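Local coordinates for protein isomerase/lactonizing enzyme (Agrobacterium tumefaciens, PDB 1RVK) that is of unconfirmed function but, as a magnesium-binding member of the enolase superfamily, probably acts on a carboxylate substrate by abstracting its alpha proton, at residues E63-K68 with A94-R99; V161-K166 with E338-H343. One frame throughout, in Å; residues are numbered along the deposited sequence.

How the interactions relate
Going along the chain from the N terminus, interaction 1 closes first: its two segments are separated by 25 residues, which include the helix 78-89, so that helix 59-70 meets the turn leading into helix 98-116. This loop belongs to the N-terminal domain of the mandelate racemase/muconate lactonizing enzyme family. Interaction 2 opens only afterwards, and the two loops follow in series. It spans 171 residues and most of the C-terminal barrel, tying the end of helix 150-163 to the loop between strands 328-333 and 358-360. The centres of interaction 1 and interaction 2 are about 36 Å apart. The two contacts do not touch and lie on opposite sides of the chain's centre.

Interaction 1. Residues E63-K68 with A94-R99; sequences EKFVKK and AQLTDR
Within the helical part of the N-terminal capping domain, Phe65 on helix 59-70 packs against Leu96 in the turn that leads into helix 98-116. Leu96 lies over one face of the Phe65 ring: its CB is 4.1 Å from the ring centroid and only 8° off the ring normal, a CH-pi contact. The two side chains run antiparallel, so the methyls reach back toward the root of the phenylalanine, with Leu96 CD1 3.9 Å from Phe65 CB and Leu96 CD2 4.0 Å from Phe65 CD1. Leu96 sets CG anti to its backbone N (chi1 -177°), which carries both methyls over to the Phe65 CB end of the ring. On the opposite face lies the aliphatic part of a helix neighbour, Lys64 CG, 3.8 Å above the plane of the Phe65 ring, so the ring is sandwiched between two hydrocarbon groups. Trp88 of helix 78-89 touches both Phe65 and Leu96, and Leu101 of helix 98-116 also packs on the leucine; three helices of the domain thus converge on this pair. A flat aromatic ring and a branched aliphatic chain suit such a buried place, since neither brings a polar group into it. Gln95 adds a looser contact, its CB 4.5 Å from Phe65 CE2. Just beyond, Thr97 is the N-cap of helix 98-116, its OG1 accepting from Thr100 N; a short hydroxyl side chain suits that position. On helix 59-70, a salt bridge one turn apart joins Lys67 NZ to Glu63 OE1 at 3.0 Å.

Interaction 2. Residues V161-K166 with E338-H343; sequences VKRGYK and EYDDGH
Arg163 and Asp340 face each other from two short turns whose backbones stay well apart, their CA atoms 10.6 Å from one another. The first turn ends helix 150-163 in a Schellman motif, where Gly164 takes a positive phi, a conformation in which a CB would press on the preceding carbonyl O. The second is a 3-10 turn at 339-341, in which Asp341 N bonds to Glu338 O. Arginine supplies most of the reach, and the short aspartate, coming from the opposite direction, brings its carboxylate the rest of the way. Arg163 runs with CG anti to the backbone N and bends at chi2 (65°), which turns its NE edge onto Asp340. NE and NH2 both donate to the single oxygen OD1. The Arg163 NE bond is 2.9 Å and fairly straight (156°), using the syn lone pair of Asp340 OD1; Arg163 NH2, at 3.1 Å from the same oxygen, comes from above the carboxylate plane. OD1 lies almost in the guanidinium plane, although the two flat groups are turned 77° apart. This salt bridge sits on the surface of the C-terminal TIM-barrel-like domain of the enolase superfamily, linking a helix before strand 167-171 to the long loop after strand 328-333. The guanidinium's strongest polar partner is Met353 O, bonded by NH2; NH1 bonds to Asp354 O, and together these fix its rotation. Asp340 OD2 makes a second salt bridge with Arg330; two cationic partners would probably favour the ionised carboxylate. The Tyr165 hydroxyl also bonds to Arg330 NH1, and a water lies 2.8 Å from Tyr165 OH. That water donates a weak bond to Asp340 OD2.

Interaction 1. Residues E63-K68 with A94-R99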
ATOM      1  N   GLU A  63       6.732  -9.271 -22.951  1.00 19.24           N
ATOM      2  CA  GLU A  63       6.622  -9.619 -24.361  1.00 24.32           C
ATOM      3  C   GLU A  63       5.233 -10.058 -24.798  1.00 23.63           C
ATOM      4  O   GLU A  63       4.739  -9.634 -25.844  1.00 24.55           O
ATOM      5  CB  GLU A  63       7.638 -10.711 -24.701  1.00 29.08           C
ATOM      6  CG  GLU A  63       9.074 -10.312 -24.392  1.00 38.31           C
ATOM      7  CD  GLU A  63       9.551  -9.138 -25.229  1.00 42.97           C
ATOM      8  OE1 GLU A  63      10.546  -8.496 -24.837  1.00 46.24           O
ATOM      9  OE2 GLU A  63       8.938  -8.861 -26.282  1.00 45.87           O
ATOM     10  N   LYS A  64       4.596 -10.896 -23.991  1.00 23.00           N
ATOM     11  CA  LYS A  64       3.280 -11.410 -24.339  1.00 22.20           C
ATOM     12  C   LYS A  64       2.122 -10.441 -24.129  1.00 20.37           C
ATOM     13  O   LYS A  64       1.131 -10.499 -24.858  1.00 19.13           O
ATOM     14  CB  LYS A  64       3.012 -12.707 -23.565  1.00 26.17           C
ATOM     15  CG  LYS A  64       1.744 -13.431 -23.990  1.00 31.52           C
ATOM     16  CD  LYS A  64       1.576 -14.744 -23.241  1.00 36.70           C
ATOM     17  CE  LYS A  64       0.340 -15.494 -23.711  1.00 40.03           C
ATOM     18  NZ  LYS A  64       0.179 -16.792 -23.000  1.00 42.51           N
ATOM     19  N   PHE A  65       2.243  -9.537 -23.159  1.00 17.65           N
ATOM     20  CA  PHE A  65       1.152  -8.612 -22.873  1.00 16.10           C
ATOM     21  C   PHE A  65       1.429  -7.113 -22.956  1.00 14.87           C
ATOM     22  O   PHE A  65       0.808  -6.409 -23.746  1.00 14.42           O
ATOM     23  CB  PHE A  65       0.584  -8.906 -21.479  1.00 14.89           C
ATOM     24  CG  PHE A  65       0.224 -10.347 -21.261  1.00 15.59           C
ATOM     25  CD1 PHE A  65      -0.891 -10.903 -21.884  1.00 16.33           C
ATOM     26  CD2 PHE A  65       1.011 -11.156 -20.447  1.00 15.49           C
ATOM     27  CE1 PHE A  65      -1.217 -12.249 -21.697  1.00 15.88           C
ATOM     28  CE2 PHE A  65       0.693 -12.503 -20.255  1.00 17.12           C
ATOM     29  CZ  PHE A  65      -0.423 -13.049 -20.883  1.00 15.99           C
ATOM     30  N   VAL A  66       2.352  -6.625 -22.133  1.00 13.21           N
ATOM     31  CA  VAL A  66       2.630  -5.192 -22.072  1.00 12.37           C
ATOM     32  C   VAL A  66       3.061  -4.506 -23.364  1.00 14.24           C
ATOM     33  O   VAL A  66       2.485  -3.485 -23.736  1.00 13.52           O
ATOM     34  CB  VAL A  66       3.649  -4.878 -20.961  1.00 13.63           C
ATOM     35  CG1 VAL A  66       3.826  -3.368 -20.824  1.00 12.70           C
ATOM     36  CG2 VAL A  66       3.162  -5.467 -19.639  1.00 14.16           C
ATOM     37  N   LYS A  67       4.063  -5.041 -24.052  1.00 14.35           N
ATOM     38  CA  LYS A  67       4.503  -4.408 -25.292  1.00 16.09           C
ATOM     39  C   LYS A  67       3.416  -4.395 -26.360  1.00 15.58           C
ATOM     40  O   LYS A  67       3.252  -3.405 -27.067  1.00 15.74           O
ATOM     41  CB  LYS A  67       5.751  -5.105 -25.839  1.00 15.59           C
ATOM     42  CG  LYS A  67       7.008  -4.760 -25.067  1.00 17.64           C
ATOM     43  CD  LYS A  67       8.234  -5.409 -25.680  1.00 16.85           C
ATOM     44  CE  LYS A  67       9.494  -4.959 -24.963  1.00 18.60           C
ATOM     45  NZ  LYS A  67      10.720  -5.605 -25.516  1.00 19.53           N
ATOM     46  N   LYS A  68       2.669  -5.490 -26.467  1.00 16.22           N
ATOM     47  CA  LYS A  68       1.605  -5.586 -27.462  1.00 18.35           C
ATOM     48  C   LYS A  68       0.519  -4.532 -27.284  1.00 18.22           C
ATOM     49  O   LYS A  68      -0.129  -4.134 -28.248  1.00 18.77           O
ATOM     50  CB  LYS A  68       0.969  -6.975 -27.426  1.00 20.06           C
ATOM     51  CG  LYS A  68       1.890  -8.096 -27.860  1.00 23.73           C
ATOM     52  CD  LYS A  68       1.138  -9.415 -27.849  1.00 28.81           C
ATOM     53  CE  LYS A  68       2.007 -10.564 -28.317  1.00 31.87           C
ATOM     54  NZ  LYS A  68       1.244 -11.843 -28.278  1.00 36.14           N
ATOM     55  N   ALA A  94      -3.520 -16.836 -15.899  1.00 14.66           N
ATOM     56  CA  ALA A  94      -3.212 -16.276 -14.583  1.00 14.34           C
ATOM     57  C   ALA A  94      -1.879 -15.541 -14.468  1.00 15.41           C
ATOM     58  O   ALA A  94      -1.420 -15.262 -13.355  1.00 15.06           O
ATOM     59  CB  ALA A  94      -3.288 -17.374 -13.520  1.00 16.34           C
ATOM     60  N   GLN A  95      -1.264 -15.204 -15.600  1.00 13.49           N
ATOM     61  CA  GLN A  95       0.022 -14.515 -15.563  1.00 13.31           C
ATOM     62  C   GLN A  95      -0.032 -12.987 -15.671  1.00 13.48           C
ATOM     63  O   GLN A  95       0.913 -12.317 -15.270  1.00 12.93           O
ATOM     64  CB  GLN A  95       0.952 -15.091 -16.637  1.00 14.18           C
ATOM     65  CG  GLN A  95       1.098 -16.606 -16.555  1.00 15.08           C
ATOM     66  CD  GLN A  95       1.427 -17.099 -15.151  1.00 16.64           C
ATOM     67  OE1 GLN A  95       0.819 -18.051 -14.656  1.00 18.41           O
ATOM     68  NE2 GLN A  95       2.390 -16.458 -14.507  1.00 13.47           N
ATOM     69  N   LEU A  96      -1.113 -12.430 -16.215  1.00 12.48           N
ATOM     70  CA  LEU A  96      -1.222 -10.971 -16.301  1.00 14.33           C
ATOM     71  C   LEU A  96      -2.022 -10.541 -15.074  1.00 15.09           C
ATOM     72  O   LEU A  96      -3.251 -10.508 -15.093  1.00 15.86           O
ATOM     73  CB  LEU A  96      -1.937 -10.538 -17.588  1.00 13.04           C
ATOM     74  CG  LEU A  96      -2.040  -9.019 -17.795  1.00 13.15           C
ATOM     75  CD1 LEU A  96      -0.640  -8.407 -17.833  1.00 14.42           C
ATOM     76  CD2 LEU A  96      -2.795  -8.717 -19.078  1.00 12.03           C
ATOM     77  N   THR A  97      -1.299 -10.212 -14.010  1.00 14.75           N
ATOM     78  CA  THR A  97      -1.892  -9.843 -12.727  1.00 13.85           C
ATOM     79  C   THR A  97      -2.194  -8.368 -12.514  1.00 13.52           C
ATOM     80  O   THR A  97      -1.737  -7.509 -13.271  1.00 12.47           O
ATOM     81  CB  THR A  97      -0.972 -10.287 -11.596  1.00 13.87           C
ATOM     82  OG1 THR A  97       0.230  -9.505 -11.638  1.00 13.96           O
ATOM     83  CG2 THR A  97      -0.614 -11.762 -11.761  1.00 14.34           C
ATOM     84  N   ASP A  98      -2.973  -8.078 -11.470  1.00 11.73           N
ATOM     85  CA  ASP A  98      -3.299  -6.692 -11.148  1.00 12.48           C
ATOM     86  C   ASP A  98      -2.000  -5.963 -10.824  1.00 12.35           C
ATOM     87  O   ASP A  98      -1.882  -4.757 -11.049  1.00 12.31           O
ATOM     88  CB  ASP A  98      -4.241  -6.599  -9.938  1.00 14.34           C
ATOM     89  CG  ASP A  98      -5.621  -7.164 -10.217  1.00 19.75           C
ATOM     90  OD1 ASP A  98      -6.001  -7.273 -11.403  1.00 20.01           O
ATOM     91  OD2 ASP A  98      -6.336  -7.483  -9.241  1.00 20.01           O
ATOM     92  N   ARG A  99      -1.029  -6.698 -10.290  1.00 13.62           N
ATOM     93  CA  ARG A  99       0.263  -6.109  -9.962  1.00 13.88           C
ATOM     94  C   ARG A  99       0.956  -5.608 -11.228  1.00 13.63           C
ATOM     95  O   ARG A  99       1.581  -4.550 -11.217  1.00 12.28           O
ATOM     96  CB  ARG A  99       1.161  -7.123  -9.240  1.00 15.20           C
ATOM     97  CG  ARG A  99       0.799  -7.349  -7.775  1.00 17.52           C
ATOM     98  CD  ARG A  99       0.881  -6.052  -6.974  1.00 20.70           C
ATOM     99  NE  ARG A  99       2.252  -5.580  -6.789  1.00 24.16           N
ATOM    100  CZ  ARG A  99       3.116  -6.099  -5.921  1.00 27.55           C
ATOM    101  NH1 ARG A  99       4.343  -5.602  -5.825  1.00 29.22           N
ATOM    102  NH2 ARG A  99       2.756  -7.108  -5.140  1.00 26.12           N
TER

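Interaction 2. Residues V161-K166 with E338-H343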
ATOM      1  N   VAL A 161       4.866   8.219  18.608  1.00 15.73           N
ATOM      2  CA  VAL A 161       4.140   9.420  19.007  1.00 16.47           C
ATOM      3  C   VAL A 161       5.146  10.561  19.121  1.00 17.59           C
ATOM      4  O   VAL A 161       4.874  11.687  18.707  1.00 16.06           O
ATOM      5  CB  VAL A 161       3.413   9.216  20.359  1.00 17.66           C
ATOM      6  CG1 VAL A 161       2.872  10.542  20.874  1.00 18.97           C
ATOM      7  CG2 VAL A 161       2.263   8.227  20.178  1.00 19.96           C
ATOM      8  N   LYS A 162       6.315  10.259  19.673  1.00 16.61           N
ATOM      9  CA  LYS A 162       7.365  11.261  19.818  1.00 19.90           C
ATOM     10  C   LYS A 162       7.774  11.788  18.438  1.00 18.82           C
ATOM     11  O   LYS A 162       8.045  12.980  18.276  1.00 17.58           O
ATOM     12  CB  LYS A 162       8.578  10.649  20.526  1.00 23.47           C
ATOM     13  CG  LYS A 162       9.718  11.625  20.783  1.00 30.73           C
ATOM     14  CD  LYS A 162      10.868  10.941  21.514  1.00 37.02           C
ATOM     15  CE  LYS A 162      12.013  11.906  21.786  1.00 40.23           C
ATOM     16  NZ  LYS A 162      12.578  12.473  20.528  1.00 43.54           N
ATOM     17  N   ARG A 163       7.811  10.896  17.450  1.00 16.32           N
ATOM     18  CA  ARG A 163       8.177  11.260  16.081  1.00 15.17           C
ATOM     19  C   ARG A 163       7.162  12.215  15.456  1.00 15.34           C
ATOM     20  O   ARG A 163       7.498  12.986  14.557  1.00 14.17           O
ATOM     21  CB  ARG A 163       8.294  10.004  15.210  1.00 14.63           C
ATOM     22  CG  ARG A 163       8.539  10.278  13.730  1.00 14.70           C
ATOM     23  CD  ARG A 163       9.880  10.952  13.474  1.00 15.60           C
ATOM     24  NE  ARG A 163      10.097  11.198  12.047  1.00 15.42           N
ATOM     25  CZ  ARG A 163       9.557  12.206  11.364  1.00 16.04           C
ATOM     26  NH1 ARG A 163       8.766  13.082  11.968  1.00 15.28           N
ATOM     27  NH2 ARG A 163       9.805  12.333  10.067  1.00 16.73           N
ATOM     28  N   GLY A 164       5.918  12.152  15.920  1.00 15.02           N
ATOM     29  CA  GLY A 164       4.904  13.043  15.389  1.00 14.62           C
ATOM     30  C   GLY A 164       3.655  12.382  14.837  1.00 13.39           C
ATOM     31  O   GLY A 164       2.690  13.068  14.520  1.00 14.55           O
ATOM     32  N   TYR A 165       3.670  11.058  14.717  1.00 13.86           N
ATOM     33  CA  TYR A 165       2.509  10.337  14.198  1.00 12.60           C
ATOM     34  C   TYR A 165       1.284  10.581  15.074  1.00 13.12           C
ATOM     35  O   TYR A 165       1.357  10.448  16.294  1.00 12.58           O
ATOM     36  CB  TYR A 165       2.802   8.832  14.148  1.00 13.23           C
ATOM     37  CG  TYR A 165       3.776   8.424  13.065  1.00 14.17           C
ATOM     38  CD1 TYR A 165       3.376   8.362  11.731  1.00 12.33           C
ATOM     39  CD2 TYR A 165       5.097   8.087  13.373  1.00 14.21           C
ATOM     40  CE1 TYR A 165       4.262   7.971  10.729  1.00 14.53           C
ATOM     41  CE2 TYR A 165       5.996   7.697  12.371  1.00 14.78           C
ATOM     42  CZ  TYR A 165       5.567   7.641  11.054  1.00 14.35           C
ATOM     43  OH  TYR A 165       6.434   7.254  10.058  1.00 14.96           O
ATOM     44  N   LYS A 166       0.163  10.938  14.447  1.00 11.50           N
ATOM     45  CA  LYS A 166      -1.082  11.182  15.172  1.00 14.02           C
ATOM     46  C   LYS A 166      -1.958   9.929  15.179  1.00 14.23           C
ATOM     47  O   LYS A 166      -2.984   9.871  15.861  1.00 13.81           O
ATOM     48  CB  LYS A 166      -1.847  12.346  14.539  1.00 16.82           C
ATOM     49  CG  LYS A 166      -1.241  13.723  14.809  1.00 21.18           C
ATOM     50  CD  LYS A 166      -2.069  14.814  14.139  1.00 27.72           C
ATOM     51  CE  LYS A 166      -1.774  16.197  14.708  1.00 31.86           C
ATOM     52  NZ  LYS A 166      -0.353  16.604  14.580  1.00 32.91           N
ATOM     53  N   GLU A 338      15.195   2.213  10.387  1.00 23.13           N
ATOM     54  CA  GLU A 338      15.027   3.658  10.291  1.00 26.48           C
ATOM     55  C   GLU A 338      14.360   3.987   8.961  1.00 26.42           C
ATOM     56  O   GLU A 338      15.029   4.154   7.942  1.00 24.38           O
ATOM     57  CB  GLU A 338      16.384   4.363  10.373  1.00 30.12           C
ATOM     58  CG  GLU A 338      16.273   5.875  10.395  1.00 35.92           C
ATOM     59  CD  GLU A 338      15.616   6.390  11.662  1.00 39.73           C
ATOM     60  OE1 GLU A 338      15.214   7.573  11.687  1.00 42.37           O
ATOM     61  OE2 GLU A 338      15.510   5.617  12.638  1.00 41.24           O
ATOM     62  N   TYR A 339      13.036   4.083   8.980  1.00 27.46           N
ATOM     63  CA  TYR A 339      12.264   4.373   7.779  1.00 30.26           C
ATOM     64  C   TYR A 339      12.666   5.680   7.099  1.00 27.03           C
ATOM     65  O   TYR A 339      12.732   5.753   5.872  1.00 23.36           O
ATOM     66  CB  TYR A 339      10.770   4.400   8.128  1.00 40.80           C
ATOM     67  CG  TYR A 339       9.844   4.619   6.949  1.00 52.10           C
ATOM     68  CD1 TYR A 339       9.623   5.895   6.431  1.00 56.82           C
ATOM     69  CD2 TYR A 339       9.188   3.544   6.350  1.00 56.95           C
ATOM     70  CE1 TYR A 339       8.769   6.094   5.348  1.00 61.71           C
ATOM     71  CE2 TYR A 339       8.335   3.732   5.268  1.00 61.96           C
ATOM     72  CZ  TYR A 339       8.130   5.008   4.773  1.00 62.99           C
ATOM     73  OH  TYR A 339       7.284   5.190   3.705  1.00 64.55           O
ATOM     74  N   ASP A 340      12.941   6.707   7.896  1.00 23.94           N
ATOM     75  CA  ASP A 340      13.302   8.012   7.352  1.00 23.22           C
ATOM     76  C   ASP A 340      14.604   8.035   6.548  1.00 23.04           C
ATOM     77  O   ASP A 340      14.910   9.029   5.887  1.00 20.92           O
ATOM     78  CB  ASP A 340      13.347   9.046   8.485  1.00 23.87           C
ATOM     79  CG  ASP A 340      11.977   9.275   9.123  1.00 26.01           C
ATOM     80  OD1 ASP A 340      11.892  10.006  10.135  1.00 24.47           O
ATOM     81  OD2 ASP A 340      10.979   8.724   8.610  1.00 26.11           O
ATOM     82  N   ASP A 341      15.361   6.941   6.587  1.00 21.40           N
ATOM     83  CA  ASP A 341      16.612   6.859   5.839  1.00 24.45           C
ATOM     84  C   ASP A 341      16.386   6.636   4.343  1.00 24.84           C
ATOM     85  O   ASP A 341      17.269   6.904   3.529  1.00 25.26           O
ATOM     86  CB  ASP A 341      17.498   5.743   6.398  1.00 26.25           C
ATOM     87  CG  ASP A 341      18.301   6.188   7.609  1.00 29.65           C
ATOM     88  OD1 ASP A 341      19.001   5.340   8.198  1.00 30.75           O
ATOM     89  OD2 ASP A 341      18.239   7.388   7.964  1.00 29.96           O
ATOM     90  N   GLY A 342      15.209   6.138   3.983  1.00 24.13           N
ATOM     91  CA  GLY A 342      14.902   5.924   2.579  1.00 23.88           C
ATOM     92  C   GLY A 342      15.492   4.687   1.928  1.00 23.53           C
ATOM     93  O   GLY A 342      15.879   3.735   2.602  1.00 23.24           O
ATOM     94  N   HIS A 343      15.553   4.714   0.599  1.00 22.61           N
ATOM     95  CA  HIS A 343      16.076   3.605  -0.197  1.00 22.66           C
ATOM     96  C   HIS A 343      17.365   4.040  -0.877  1.00 21.59           C
ATOM     97  O   HIS A 343      17.510   5.207  -1.226  1.00 19.71           O
ATOM     98  CB  HIS A 343      15.054   3.216  -1.263  1.00 24.76           C
ATOM     99  CG  HIS A 343      13.737   2.775  -0.704  1.00 27.84           C
ATOM    100  ND1 HIS A 343      13.535   1.515  -0.184  1.00 29.30           N
ATOM    101  CD2 HIS A 343      12.565   3.437  -0.555  1.00 29.78           C
ATOM    102  CE1 HIS A 343      12.294   1.420   0.262  1.00 30.78           C
ATOM    103  NE2 HIS A 343      11.684   2.573   0.049  1.00 30.44           N
TER
HETATM  104  O   HOH W   1       9.056   6.849  10.851  1.00 16.12           O